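Local structure of DNA-3-methyladenine glycosidase (Bacillus halodurans, 2H56) at residues T150-M155 with L162-V167; C115-S120 with T141-I146; T25-A28 with L33-F36; P46-P49 with Q53-V56; E77-G82 with Y91-E96. The protein is a largely helical, single-chain member of the HhH-GPD superfamily, a group of proteins that take part in base excision DNA repair. All blocks are in the same frame, centred on the assembly; numbering follows the deposited sequence.

Interaction 1 of 5, residues T150-M155 with L162-V167; sequences TAEMFM and LDVLSV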
loop_
_atom_site.group_PDB
_atom_site.type_symbol
_atom_site.label_atom_id
_atom_site.label_comp_id
_atom_site.label_asym_id
_atom_site.label_seq_id
_atom_site.Cartn_x
_atom_site.Cartn_y
_atom_site.Cartn_z
ATOM N N THR A 150 -2.091 -7.002 1.809
ATOM C CA THR A 150 -0.875 -6.978 1.005
ATOM C C THR A 150 -1.237 -6.601 -0.419
ATOM O O THR A 150 -0.584 -5.753 -1.012
ATOM C CB THR A 150 -0.170 -8.332 0.997
ATOM O OG1 THR A 150 -0.069 -8.806 2.334
ATOM C CG2 THR A 150 1.232 -8.233 0.436
ATOM N N ALA A 151 -2.278 -7.227 -0.971
ATOM C CA ALA A 151 -2.681 -6.919 -2.337
ATOM C C ALA A 151 -3.070 -5.467 -2.408
ATOM O O ALA A 151 -2.755 -4.786 -3.382
ATOM C CB ALA A 151 -3.851 -7.774 -2.784
ATOM N N GLU A 152 -3.770 -4.986 -1.385
ATOM C CA GLU A 152 -4.263 -3.630 -1.435
ATOM C C GLU A 152 -3.119 -2.618 -1.423
ATOM O O GLU A 152 -3.082 -1.730 -2.283
ATOM C CB GLU A 152 -5.280 -3.377 -0.334
ATOM C CG GLU A 152 -6.634 -3.966 -0.699
ATOM C CD GLU A 152 -7.594 -4.092 0.478
ATOM O OE1 GLU A 152 -7.118 -4.161 1.659
ATOM O OE2 GLU A 152 -8.836 -4.138 0.195
HETATM N N MSE A 153 -2.162 -2.796 -0.508
HETATM C CA MSE A 153 -0.983 -1.907 -0.443
HETATM C C MSE A 153 -0.166 -1.941 -1.737
HETATM O O MSE A 153 0.384 -0.881 -2.191
HETATM C CB MSE A 153 -0.065 -2.284 0.704
HETATM C CG MSE A 153 -0.711 -2.240 2.019
HETATM SE SE MSE A 153 -1.207 -0.445 2.493
HETATM C CE MSE A 153 0.642 0.260 3.014
ATOM N N PHE A 154 -0.109 -3.141 -2.319
ATOM C CA PHE A 154 0.564 -3.334 -3.584
ATOM C C PHE A 154 -0.116 -2.570 -4.690
ATOM O O PHE A 154 0.574 -1.982 -5.528
ATOM C CB PHE A 154 0.605 -4.809 -3.962
ATOM C CG PHE A 154 1.303 -5.075 -5.252
ATOM C CD1 PHE A 154 2.704 -5.058 -5.316
ATOM C CD2 PHE A 154 0.577 -5.360 -6.400
ATOM C CE1 PHE A 154 3.366 -5.280 -6.525
ATOM C CE2 PHE A 154 1.233 -5.600 -7.608
ATOM C CZ PHE A 154 2.626 -5.559 -7.671
HETATM N N MSE A 155 -1.451 -2.572 -4.712
HETATM C CA MSE A 155 -2.166 -1.897 -5.766
HETATM C C MSE A 155 -1.903 -0.394 -5.660
HETATM O O MSE A 155 -2.021 0.355 -6.656
HETATM C CB MSE A 155 -3.681 -2.124 -5.663
HETATM C CG MSE A 155 -4.171 -3.526 -5.887
HETATM SE SE MSE A 155 -6.114 -3.632 -6.091
HETATM C CE MSE A 155 -6.344 -2.330 -7.566
ATOM N N LEU A 162 -5.653 4.381 -7.969
ATOM C CA LEU A 162 -6.222 5.375 -7.050
ATOM C C LEU A 162 -7.581 4.968 -6.426
ATOM O O LEU A 162 -8.134 5.699 -5.603
ATOM C CB LEU A 162 -6.329 6.724 -7.774
ATOM C CG LEU A 162 -4.994 7.279 -8.297
ATOM C CD1 LEU A 162 -5.149 8.658 -8.826
ATOM C CD2 LEU A 162 -3.935 7.287 -7.183
ATOM N N ASP A 163 -8.091 3.791 -6.776
ATOM C CA ASP A 163 -9.444 3.357 -6.376
ATOM C C ASP A 163 -9.435 2.163 -5.373
ATOM O O ASP A 163 -10.165 1.181 -5.527
ATOM C CB ASP A 163 -10.219 2.983 -7.632
ATOM C CG ASP A 163 -9.560 1.834 -8.433
ATOM O OD1 ASP A 163 -8.346 1.551 -8.286
ATOM O OD2 ASP A 163 -10.291 1.205 -9.214
ATOM N N VAL A 164 -8.602 2.290 -4.351
ATOM C CA VAL A 164 -8.341 1.245 -3.374
ATOM C C VAL A 164 -8.633 1.821 -1.977
ATOM O O VAL A 164 -8.246 2.935 -1.664
ATOM C CB VAL A 164 -6.847 0.825 -3.470
ATOM C CG1 VAL A 164 -6.481 -0.250 -2.422
ATOM C CG2 VAL A 164 -6.493 0.356 -4.908
ATOM N N LEU A 165 -9.336 1.077 -1.150
ATOM C CA LEU A 165 -9.590 1.467 0.226
ATOM C C LEU A 165 -9.288 0.258 1.142
ATOM O O LEU A 165 -10.095 -0.676 1.207
ATOM C CB LEU A 165 -11.049 1.860 0.329
ATOM C CG LEU A 165 -11.653 2.350 1.646
ATOM C CD1 LEU A 165 -11.191 3.761 2.009
ATOM C CD2 LEU A 165 -13.182 2.319 1.518
ATOM N N SER A 166 -8.137 0.222 1.820
ATOM C CA SER A 166 -7.859 -0.951 2.620
ATOM C C SER A 166 -8.564 -0.886 3.971
ATOM O O SER A 166 -8.055 -0.344 4.960
ATOM C CB SER A 166 -6.383 -1.201 2.819
ATOM O OG SER A 166 -6.241 -2.415 3.539
ATOM N N VAL A 167 -9.737 -1.491 4.022
ATOM C CA VAL A 167 -10.530 -1.441 5.243
ATOM C C VAL A 167 -9.793 -2.009 6.447
ATOM O O VAL A 167 -10.031 -1.579 7.571
ATOM C CB VAL A 167 -11.874 -2.120 5.025
ATOM C CG1 VAL A 167 -12.497 -2.524 6.327
ATOM C CG2 VAL A 167 -12.757 -1.148 4.246
HETATM O O HOH W 1 -10.498 -3.469 2.016
#

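Interaction 2 of 5, residues C115-S120 with T141-I146; sequences CEHVES and TAIKGI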
loop_
_atom_site.group_PDB
_atom_site.type_symbol
_atom_site.label_atom_id
_atom_site.label_comp_id
_atom_site.label_asym_id
_atom_site.label_seq_id
_atom_site.Cartn_x
_atom_site.Cartn_y
_atom_site.Cartn_z
ATOM N N CYS A 115 7.009 -16.099 -8.496
ATOM C CA CYS A 115 7.672 -16.437 -9.750
ATOM C C CYS A 115 6.844 -17.307 -10.620
ATOM O O CYS A 115 6.668 -17.011 -11.780
ATOM C CB CYS A 115 8.955 -17.170 -9.481
ATOM S SG CYS A 115 10.176 -16.088 -8.749
ATOM N N GLU A 116 6.352 -18.395 -10.049
ATOM C CA GLU A 116 5.472 -19.307 -10.760
ATOM C C GLU A 116 4.315 -18.540 -11.422
ATOM O O GLU A 116 4.023 -18.747 -12.601
ATOM C CB GLU A 116 4.954 -20.405 -9.807
ATOM C CG GLU A 116 3.969 -21.411 -10.437
ATOM C CD GLU A 116 3.254 -22.330 -9.411
ATOM O OE1 GLU A 116 3.920 -22.883 -8.502
ATOM O OE2 GLU A 116 2.015 -22.499 -9.542
ATOM N N HIS A 117 3.672 -17.655 -10.670
ATOM C CA HIS A 117 2.512 -16.955 -11.176
ATOM C C HIS A 117 2.864 -15.917 -12.268
ATOM O O HIS A 117 2.083 -15.703 -13.182
ATOM C CB HIS A 117 1.775 -16.240 -10.032
ATOM C CG HIS A 117 0.758 -17.075 -9.323
ATOM N ND1 HIS A 117 -0.578 -16.761 -9.321
ATOM C CD2 HIS A 117 0.884 -18.177 -8.547
ATOM C CE1 HIS A 117 -1.232 -17.639 -8.582
ATOM N NE2 HIS A 117 -0.367 -18.512 -8.104
ATOM N N VAL A 118 4.007 -15.248 -12.147
ATOM C CA VAL A 118 4.425 -14.311 -13.181
ATOM C C VAL A 118 4.811 -15.068 -14.468
ATOM O O VAL A 118 4.376 -14.695 -15.555
ATOM C CB VAL A 118 5.571 -13.340 -12.690
ATOM C CG1 VAL A 118 6.143 -12.500 -13.861
ATOM C CG2 VAL A 118 5.054 -12.437 -11.581
ATOM N N GLU A 119 5.588 -16.131 -14.356
ATOM C CA GLU A 119 6.099 -16.819 -15.550
ATOM C C GLU A 119 5.128 -17.753 -16.267
ATOM O O GLU A 119 5.350 -18.090 -17.410
ATOM C CB GLU A 119 7.354 -17.603 -15.191
ATOM C CG GLU A 119 8.569 -16.729 -14.900
ATOM C CD GLU A 119 9.805 -17.561 -14.652
ATOM O OE1 GLU A 119 9.789 -18.317 -13.655
ATOM O OE2 GLU A 119 10.778 -17.472 -15.448
ATOM N N SER A 120 4.086 -18.193 -15.579
ATOM C CA SER A 120 3.026 -19.005 -16.133
ATOM C C SER A 120 2.011 -18.093 -16.828
ATOM O O SER A 120 1.126 -18.548 -17.574
ATOM C CB SER A 120 2.299 -19.701 -14.987
ATOM O OG SER A 120 1.529 -18.738 -14.242
ATOM N N THR A 141 -4.105 -12.261 -4.468
ATOM C CA THR A 141 -4.226 -13.025 -3.213
ATOM C C THR A 141 -4.195 -14.543 -3.412
ATOM O O THR A 141 -3.935 -15.314 -2.463
ATOM C CB THR A 141 -5.473 -12.632 -2.443
ATOM O OG1 THR A 141 -6.593 -12.660 -3.325
ATOM C CG2 THR A 141 -5.330 -11.226 -1.874
ATOM N N ALA A 142 -4.421 -14.959 -4.657
ATOM C CA ALA A 142 -4.117 -16.330 -5.132
ATOM C C ALA A 142 -2.678 -16.790 -4.828
ATOM O O ALA A 142 -2.429 -17.997 -4.754
ATOM C CB ALA A 142 -4.381 -16.446 -6.658
ATOM N N ILE A 143 -1.749 -15.843 -4.672
ATOM C CA ILE A 143 -0.375 -16.155 -4.367
ATOM C C ILE A 143 -0.225 -16.369 -2.865
ATOM O O ILE A 143 -0.631 -15.524 -2.079
ATOM C CB ILE A 143 0.555 -15.024 -4.818
ATOM C CG1 ILE A 143 0.404 -14.767 -6.317
ATOM C CG2 ILE A 143 2.035 -15.329 -4.495
ATOM C CD1 ILE A 143 0.773 -13.344 -6.676
ATOM N N LYS A 144 0.323 -17.518 -2.469
ATOM C CA LYS A 144 0.671 -17.775 -1.074
ATOM C C LYS A 144 1.487 -16.631 -0.525
ATOM O O LYS A 144 2.351 -16.090 -1.211
ATOM C CB LYS A 144 1.499 -19.045 -0.941
ATOM C CG LYS A 144 0.711 -20.385 -0.854
ATOM C CD LYS A 144 1.694 -21.593 -0.893
ATOM C CE LYS A 144 2.144 -21.911 -2.337
ATOM N NZ LYS A 144 3.574 -22.360 -2.515
ATOM N N GLY A 145 1.208 -16.250 0.713
ATOM C CA GLY A 145 1.885 -15.144 1.355
ATOM C C GLY A 145 1.242 -13.800 1.121
ATOM O O GLY A 145 1.415 -12.916 1.947
ATOM N N ILE A 146 0.529 -13.622 -0.005
ATOM C CA ILE A 146 -0.173 -12.360 -0.300
ATOM C C ILE A 146 -1.610 -12.381 0.184
ATOM O O ILE A 146 -2.444 -13.067 -0.371
ATOM C CB ILE A 146 -0.232 -12.053 -1.799
ATOM C CG1 ILE A 146 1.134 -12.225 -2.449
ATOM C CG2 ILE A 146 -0.768 -10.622 -2.010
ATOM C CD1 ILE A 146 2.113 -11.265 -2.001
#

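Interaction 3 of 5, residues T25-A28 with L33-F36; sequences TIVA and LFQF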
loop_
_atom_site.group_PDB
_atom_site.type_symbol
_atom_site.label_atom_id
_atom_site.label_comp_id
_atom_site.label_asym_id
_atom_site.label_seq_id
_atom_site.Cartn_x
_atom_site.Cartn_y
_atom_site.Cartn_z
ATOM N N THR A 25 -12.627 15.924 -6.003
ATOM C CA THR A 25 -13.640 14.888 -6.040
ATOM C C THR A 25 -13.866 14.266 -4.677
ATOM O O THR A 25 -15.019 14.165 -4.240
ATOM C CB THR A 25 -13.297 13.824 -7.040
ATOM O OG1 THR A 25 -13.441 14.387 -8.338
ATOM C CG2 THR A 25 -14.232 12.639 -6.904
ATOM N N ILE A 26 -12.790 13.898 -3.988
ATOM C CA ILE A 26 -12.931 13.195 -2.705
ATOM C C ILE A 26 -13.508 14.077 -1.621
ATOM O O ILE A 26 -14.116 13.583 -0.696
ATOM C CB ILE A 26 -11.614 12.567 -2.199
ATOM C CG1 ILE A 26 -10.559 13.625 -1.894
ATOM C CG2 ILE A 26 -11.070 11.557 -3.206
ATOM C CD1 ILE A 26 -9.471 13.102 -0.955
ATOM N N VAL A 27 -13.350 15.387 -1.738
ATOM C CA VAL A 27 -13.922 16.273 -0.727
ATOM C C VAL A 27 -15.270 16.810 -1.113
ATOM O O VAL A 27 -15.912 17.422 -0.283
ATOM C CB VAL A 27 -13.011 17.479 -0.381
ATOM C CG1 VAL A 27 -11.619 16.970 -0.001
ATOM C CG2 VAL A 27 -12.963 18.472 -1.533
ATOM N N ALA A 28 -15.735 16.577 -2.341
ATOM C CA ALA A 28 -17.033 17.177 -2.776
ATOM C C ALA A 28 -18.188 16.949 -1.793
ATOM O O ALA A 28 -18.974 17.833 -1.530
ATOM C CB ALA A 28 -17.420 16.679 -4.143
ATOM N N LEU A 33 -13.328 16.286 5.625
ATOM C CA LEU A 33 -12.124 15.956 4.862
ATOM C C LEU A 33 -11.568 17.212 4.200
ATOM O O LEU A 33 -10.355 17.426 4.184
ATOM C CB LEU A 33 -12.401 14.846 3.841
ATOM C CG LEU A 33 -11.193 14.276 3.091
ATOM C CD1 LEU A 33 -10.193 13.732 4.091
ATOM C CD2 LEU A 33 -11.616 13.222 2.022
ATOM N N PHE A 34 -12.456 18.070 3.714
ATOM C CA PHE A 34 -12.029 19.323 3.132
ATOM C C PHE A 34 -11.286 20.216 4.134
ATOM O O PHE A 34 -10.238 20.782 3.799
ATOM C CB PHE A 34 -13.233 20.087 2.582
ATOM C CG PHE A 34 -12.881 21.450 2.035
ATOM C CD1 PHE A 34 -12.470 21.601 0.731
ATOM C CD2 PHE A 34 -12.908 22.559 2.845
ATOM C CE1 PHE A 34 -12.137 22.846 0.242
ATOM C CE2 PHE A 34 -12.562 23.796 2.359
ATOM C CZ PHE A 34 -12.182 23.935 1.054
ATOM N N GLN A 35 -11.879 20.402 5.320
ATOM C CA GLN A 35 -11.265 21.186 6.402
ATOM C C GLN A 35 -9.856 20.645 6.737
ATOM O O GLN A 35 -8.916 21.409 6.957
ATOM C CB GLN A 35 -12.166 21.195 7.652
ATOM C CG GLN A 35 -13.371 22.122 7.538
ATOM C CD GLN A 35 -14.263 22.143 8.777
ATOM O OE1 GLN A 35 -14.201 23.079 9.573
ATOM N NE2 GLN A 35 -15.107 21.121 8.940
ATOM N N PHE A 36 -9.717 19.326 6.731
ATOM C CA PHE A 36 -8.444 18.703 7.056
ATOM C C PHE A 36 -7.401 18.916 5.970
ATOM O O PHE A 36 -6.253 19.264 6.274
ATOM C CB PHE A 36 -8.606 17.203 7.266
ATOM C CG PHE A 36 -7.314 16.507 7.555
ATOM C CD1 PHE A 36 -6.557 16.875 8.650
ATOM C CD2 PHE A 36 -6.836 15.514 6.724
ATOM C CE1 PHE A 36 -5.351 16.256 8.919
ATOM C CE2 PHE A 36 -5.619 14.889 6.991
ATOM C CZ PHE A 36 -4.889 15.261 8.093
#

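Interaction 4 of 5, residues P46-P49 with Q53-V56; sequences PTKP and QSLV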
loop_
_atom_site.group_PDB
_atom_site.type_symbol
_atom_site.label_atom_id
_atom_site.label_comp_id
_atom_site.label_asym_id
_atom_site.label_seq_id
_atom_site.Cartn_x
_atom_site.Cartn_y
_atom_site.Cartn_z
ATOM N N PRO A 46 4.272 7.232 -3.727
ATOM C CA PRO A 46 5.409 6.593 -4.399
ATOM C C PRO A 46 4.952 5.457 -5.299
ATOM O O PRO A 46 4.056 4.705 -4.936
ATOM C CB PRO A 46 6.264 6.078 -3.250
ATOM C CG PRO A 46 5.341 6.021 -2.065
ATOM C CD PRO A 46 4.270 7.017 -2.270
ATOM N N THR A 47 5.516 5.395 -6.495
ATOM C CA THR A 47 5.229 4.309 -7.419
ATOM C C THR A 47 6.508 3.594 -7.768
ATOM O O THR A 47 7.419 4.177 -8.400
ATOM C CB THR A 47 4.599 4.801 -8.724
ATOM O OG1 THR A 47 3.398 5.539 -8.417
ATOM C CG2 THR A 47 4.309 3.584 -9.691
ATOM N N LYS A 48 6.559 2.329 -7.371
ATOM C CA LYS A 48 7.658 1.458 -7.742
ATOM C C LYS A 48 7.555 1.122 -9.229
ATOM O O LYS A 48 6.552 0.603 -9.691
ATOM C CB LYS A 48 7.624 0.186 -6.901
ATOM C CG LYS A 48 7.808 0.419 -5.374
ATOM C CD LYS A 48 9.084 -0.284 -4.821
ATOM C CE LYS A 48 9.064 -0.494 -3.291
ATOM N NZ LYS A 48 10.345 -1.093 -2.807
ATOM N N PRO A 49 8.606 1.392 -9.984
ATOM C CA PRO A 49 8.554 1.004 -11.399
ATOM C C PRO A 49 8.152 -0.466 -11.631
ATOM O O PRO A 49 7.140 -0.725 -12.281
ATOM C CB PRO A 49 9.996 1.232 -11.892
ATOM C CG PRO A 49 10.823 1.389 -10.648
ATOM C CD PRO A 49 9.910 1.960 -9.611
ATOM N N GLN A 53 9.360 -6.944 -8.899
ATOM C CA GLN A 53 10.336 -6.553 -7.893
ATOM C C GLN A 53 9.629 -6.136 -6.608
ATOM O O GLN A 53 10.008 -6.534 -5.522
ATOM C CB GLN A 53 11.187 -5.420 -8.459
ATOM C CG GLN A 53 12.349 -4.966 -7.594
ATOM C CD GLN A 53 11.915 -4.020 -6.485
ATOM O OE1 GLN A 53 11.168 -3.061 -6.715
ATOM N NE2 GLN A 53 12.387 -4.286 -5.269
ATOM N N SER A 54 8.578 -5.349 -6.756
ATOM C CA SER A 54 7.759 -4.925 -5.626
ATOM C C SER A 54 7.152 -6.042 -4.845
ATOM O O SER A 54 7.108 -5.959 -3.633
ATOM C CB SER A 54 6.625 -4.055 -6.114
ATOM O OG SER A 54 7.193 -2.879 -6.599
ATOM N N LEU A 55 6.641 -7.065 -5.518
ATOM C CA LEU A 55 6.017 -8.166 -4.785
ATOM C C LEU A 55 7.071 -8.888 -3.941
ATOM O O LEU A 55 6.837 -9.232 -2.784
ATOM C CB LEU A 55 5.332 -9.148 -5.733
ATOM C CG LEU A 55 3.901 -8.833 -6.137
ATOM C CD1 LEU A 55 3.400 -9.791 -7.210
ATOM C CD2 LEU A 55 3.037 -8.918 -4.878
ATOM N N VAL A 56 8.242 -9.111 -4.525
ATOM C CA VAL A 56 9.290 -9.809 -3.825
ATOM C C VAL A 56 9.736 -8.993 -2.610
ATOM O O VAL A 56 9.794 -9.500 -1.502
ATOM C CB VAL A 56 10.468 -10.098 -4.760
ATOM C CG1 VAL A 56 11.607 -10.708 -3.980
ATOM C CG2 VAL A 56 10.003 -11.006 -5.888
#

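Interaction 5 of 5, residues E77-G82 with Y91-E96; sequences EQLVGG and YRVSDE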
loop_
_atom_site.group_PDB
_atom_site.type_symbol
_atom_site.label_atom_id
_atom_site.label_comp_id
_atom_site.label_asym_id
_atom_site.label_seq_id
_atom_site.Cartn_x
_atom_site.Cartn_y
_atom_site.Cartn_z
ATOM N N GLU A 77 19.839 -9.016 -3.701
ATOM C CA GLU A 77 20.281 -8.341 -4.929
ATOM C C GLU A 77 21.679 -8.832 -5.328
ATOM O O GLU A 77 21.931 -9.053 -6.513
ATOM C CB GLU A 77 20.209 -6.808 -4.832
ATOM C CG GLU A 77 18.764 -6.268 -4.690
ATOM C CD GLU A 77 18.517 -4.854 -5.287
ATOM O OE1 GLU A 77 19.363 -3.950 -5.078
ATOM O OE2 GLU A 77 17.440 -4.658 -5.945
ATOM N N GLN A 78 22.564 -9.043 -4.345
ATOM C CA GLN A 78 23.916 -9.502 -4.638
ATOM C C GLN A 78 23.895 -10.903 -5.224
ATOM O O GLN A 78 24.585 -11.162 -6.185
ATOM C CB GLN A 78 24.789 -9.501 -3.402
ATOM C CG GLN A 78 25.125 -8.147 -2.837
ATOM C CD GLN A 78 25.790 -8.269 -1.461
ATOM O OE1 GLN A 78 26.848 -8.882 -1.346
ATOM N NE2 GLN A 78 25.160 -7.703 -0.412
ATOM N N LEU A 79 23.081 -11.797 -4.669
ATOM C CA LEU A 79 22.914 -13.155 -5.228
ATOM C C LEU A 79 22.538 -13.104 -6.689
ATOM O O LEU A 79 23.153 -13.783 -7.463
ATOM C CB LEU A 79 21.863 -13.969 -4.456
ATOM C CG LEU A 79 22.290 -14.267 -3.016
ATOM C CD1 LEU A 79 21.171 -14.904 -2.182
ATOM C CD2 LEU A 79 23.607 -15.089 -3.025
ATOM N N VAL A 80 21.556 -12.286 -7.073
ATOM C CA VAL A 80 21.187 -12.119 -8.516
ATOM C C VAL A 80 22.096 -11.179 -9.329
ATOM O O VAL A 80 21.931 -11.079 -10.538
ATOM C CB VAL A 80 19.718 -11.676 -8.711
ATOM C CG1 VAL A 80 18.783 -12.704 -8.120
ATOM C CG2 VAL A 80 19.469 -10.344 -8.082
ATOM N N GLY A 81 23.038 -10.494 -8.675
ATOM C CA GLY A 81 24.065 -9.705 -9.349
ATOM C C GLY A 81 23.658 -8.305 -9.732
ATOM O O GLY A 81 24.204 -7.741 -10.665
ATOM N N GLY A 82 22.710 -7.716 -9.016
ATOM C CA GLY A 82 22.265 -6.352 -9.307
ATOM C C GLY A 82 20.774 -6.232 -9.093
ATOM O O GLY A 82 20.195 -6.978 -8.312
ATOM N N TYR A 91 15.675 -18.259 -10.797
ATOM C CA TYR A 91 15.815 -19.670 -11.110
ATOM C C TYR A 91 17.229 -20.047 -10.721
ATOM O O TYR A 91 17.394 -21.044 -10.060
ATOM C CB TYR A 91 15.536 -20.047 -12.586
ATOM C CG TYR A 91 15.870 -21.515 -12.922
ATOM N N ARG A 92 18.228 -19.231 -11.080
ATOM C CA ARG A 92 19.650 -19.595 -10.859
ATOM C C ARG A 92 20.118 -19.579 -9.380
ATOM O O ARG A 92 21.225 -20.005 -9.113
ATOM C CB ARG A 92 20.593 -18.714 -11.723
ATOM N N VAL A 93 19.290 -19.097 -8.442
ATOM C CA VAL A 93 19.644 -18.997 -7.029
ATOM C C VAL A 93 18.928 -20.058 -6.195
ATOM O O VAL A 93 17.722 -20.106 -6.189
ATOM C CB VAL A 93 19.215 -17.637 -6.485
ATOM C CG1 VAL A 93 19.647 -17.483 -5.024
ATOM C CG2 VAL A 93 19.769 -16.525 -7.362
ATOM N N SER A 94 19.670 -20.876 -5.460
ATOM C CA SER A 94 19.068 -21.926 -4.666
ATOM C C SER A 94 18.388 -21.392 -3.419
ATOM O O SER A 94 18.709 -20.316 -2.925
ATOM C CB SER A 94 20.128 -22.904 -4.184
ATOM O OG SER A 94 20.969 -22.273 -3.226
ATOM N N ASP A 95 17.506 -22.217 -2.883
ATOM C CA ASP A 95 16.919 -22.011 -1.593
ATOM C C ASP A 95 17.949 -21.915 -0.448
ATOM O O ASP A 95 17.835 -21.043 0.412
ATOM C CB ASP A 95 15.900 -23.143 -1.334
ATOM C CG ASP A 95 14.605 -23.024 -2.222
ATOM O OD1 ASP A 95 14.499 -22.082 -3.043
ATOM O OD2 ASP A 95 13.679 -23.868 -2.094
ATOM N N GLU A 96 18.950 -22.784 -0.394
ATOM C CA GLU A 96 19.921 -22.677 0.703
ATOM C C GLU A 96 20.556 -21.286 0.615
ATOM O O GLU A 96 20.750 -20.615 1.623
ATOM C CB GLU A 96 20.974 -23.798 0.691
#

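Interaction 1 of 5, residues T150-M155 with L162-V167
Glu152, on helix 148-157, reaches across to Val164 and Ser166 in the loop that leads to helix 170-180. Its CB lies 3.9 Å from Val164 CG1 and also near Ser166 CB, and CG stays beside the same valine methyl. With CG anti to the carbonyl carbon (chi1 -78°) and the chain extended beyond it, the carboxylate is carried over the loop backbone. There Ser166 OG donates to Glu152 OE1 at 2.7 Å, meeting it from above the carboxylate plane, 43° out of it. The other oxygen, Glu152 OE2, accepts from a water at 2.6 Å, and that water accepts in turn from Val167 N at 2.9 Å; Gln148 NE2 is a further donor to OE2. Nearer the helix backbone, Val164 supplies the apolar part: CG1 lies over the Glu152 methylenes, while CG2 is 3.8 Å from CE of Met155, a selenomethionine whose chain bends at its last torsion to bring the methyl round. Beta-branched valine suits this spot, because one methyl serves each helix residue. Ser166, two residues on, is small and offers a hydroxyl to donate. A buried carboxylate thus has donors at both oxygens, which would probably favour its ionised form.

Interaction 2 of 5, residues C115-S120 with T141-I146
Ile143 O accepts the amide of Ile146, with 3.0 Å from that O to Ile146 N, closing a type II beta turn whose first residue, Ile143, packs on the His117 ring. Gly145 occupies the third place of the turn, where phi is positive (88°) and a side chain would press on the preceding carbonyl. The contact itself is a CH-pi one. Ile143 CG1 sits over the centre of one ring face of His117, 3.8 Å from the centroid and only 14° off the normal. With CG1 anti to its own carbonyl carbon (chi1 -58°), Ile143 lays that methylene, not CG2, on the ring. Ala142 CB approaches the ring obliquely, 3.9 Å from His117 CE1, its small size fitting beside the larger isoleucine. Histidine suits the place by offering a flat surface to an aliphatic branch. His113, one turn earlier, meets the same ring edge-to-face, and its ND1 takes the Lys144 amide. The loop 142-147, between helices 133-141 and 148-157, is the hairpin of a helix-hairpin-helix motif, and it docks here on helix 105-119, while Ile146 reaches on to Leu55 of helix 51-61.

Interaction 3 of 5, residues T25-A28 with L33-F36
The short turn between helix 21-27 and helix 31-40 is closed by four apolar side chains, Ile26 and Val27 from the first helix and Leu33 and Phe34 from the second. Ile26 CD1 touches Leu33 CD2 at 3.7 Å, the two side chains crossing at about a right angle. Ile26 reaches that far because its CG1 takes the position between backbone N and carbonyl carbon (chi1 64°), which directs the delta methyl at the leucine. Val27 divides its two branches: CG1 packs on Leu33 CG at 4.1 Å and leans over the Phe34 backbone, whereas CG2 meets the edge of the Phe34 ring in its plane, 3.9 Å from CD1. A beta-branched residue suits position 27, since its two methyls serve Leu33 and the Phe34 ring separately. Leu33 continues inward to Leu179 and Tyr180 of helix 170-180, while Phe34 lies at the exposed border. Ile37, a turn later on helix 31-40, extends the apolar seam to both Ile26 and Val27. Such a joint is that of two consecutive helices joined by a short loop, in a largely helical protein.

Interaction 4 of 5, residues P46-P49 with Q53-V56
The carboxamide of Gln53 is the flat group here, and Lys48 comes to it at the oxygen: Lys48 CD lies 4.0 Å from Gln53 OE1, with the two side chains crossing at about a right angle. The other end of the amide, NE2, is held by Tyr73 OH. CG anti to the backbone N (chi1 -175°) and a bend at the next torsion bring the Gln53 amide alongside Lys48 CD. One residue on, Ser54 OG is flanked by the start of the lysine stem, 3.1 Å from Lys48 CB and 3.6 Å from Lys48 CG. Serine suits its place because it is small and can turn its hydroxyl back to Asn50 O in a weak hydrogen bond; Asn50 OD1 also accepts from Gln53 N near the beginning of helix 51-61. On its other flank Ser54 touches Phe154 of helix 148-157. Lysine suits its place because its long aliphatic stem can pass the helix with CB, CG and CD. Between these two segments the contact is therefore van der Waals in kind, and the ammonium group takes no part in it.

Interaction 5 of 5, residues E77-G82 with Y91-E96
Apolar contact joins Leu79 and Val80, at the end of helix 66-80, to Val93, which stands just ahead of helix 95-100. Val93 points at the helix and splits its methyls between the two partners. CG1, anti to the backbone N (chi1 -177°), lies 4.1 Å from Leu79 CD1, while CG2 is 4.0 Å from Val80 CG1. Both pairs cross at about a right angle. Val93 is the buried member of the three, and a compact branched side chain suits it; Leu79, at the exposed border, covers it with its longer arm. Val80 also touches Gln89 and Leu90 of helix 88-91.

Backbone hydrogen bonds shape the helix end beside this cluster. Gly81 turns to positive phi (84°) in a Schellman motif, in which Gly82 N bonds back to Glu77 O at 2.9 Å. Glycine tolerates the left-handed conformation well.

Polar side chains fix the other segment. Ser94 is the N-cap of helix 95-100, its OG accepting from Ala97 N, and Arg112 of helix 105-119 binds both Val93 O and the carboxylate of Asp95. The whole is a helix C-terminus ended by a Schellman motif, packed on the residue that precedes the N-cap of another helix.

How the interactions relate
Interactions 1, 2 and 4 form one connected region. Helix 148-157 brings Ala151 N to within 3.9 Å of Ile146 CG2 of interaction 2, and Phe154 CE1 lies 3.5 Å from Ser54 CB of interaction 4. Ile146 CD1 and Leu55 CD2, 3.8 Å apart, complete the triangle. Helix 51-61 therefore packs against both the hairpin and the second helix of the helix-hairpin-helix motif, while segment 162-167 leads away from it towards helix 170-180. Interaction 5 lies on the same side of the chain's centre as interactions 2 and 4, its centre about 19 Å from each of theirs. Interaction 3 is remote at the other end, its centre about 47 Å from that of interaction 5.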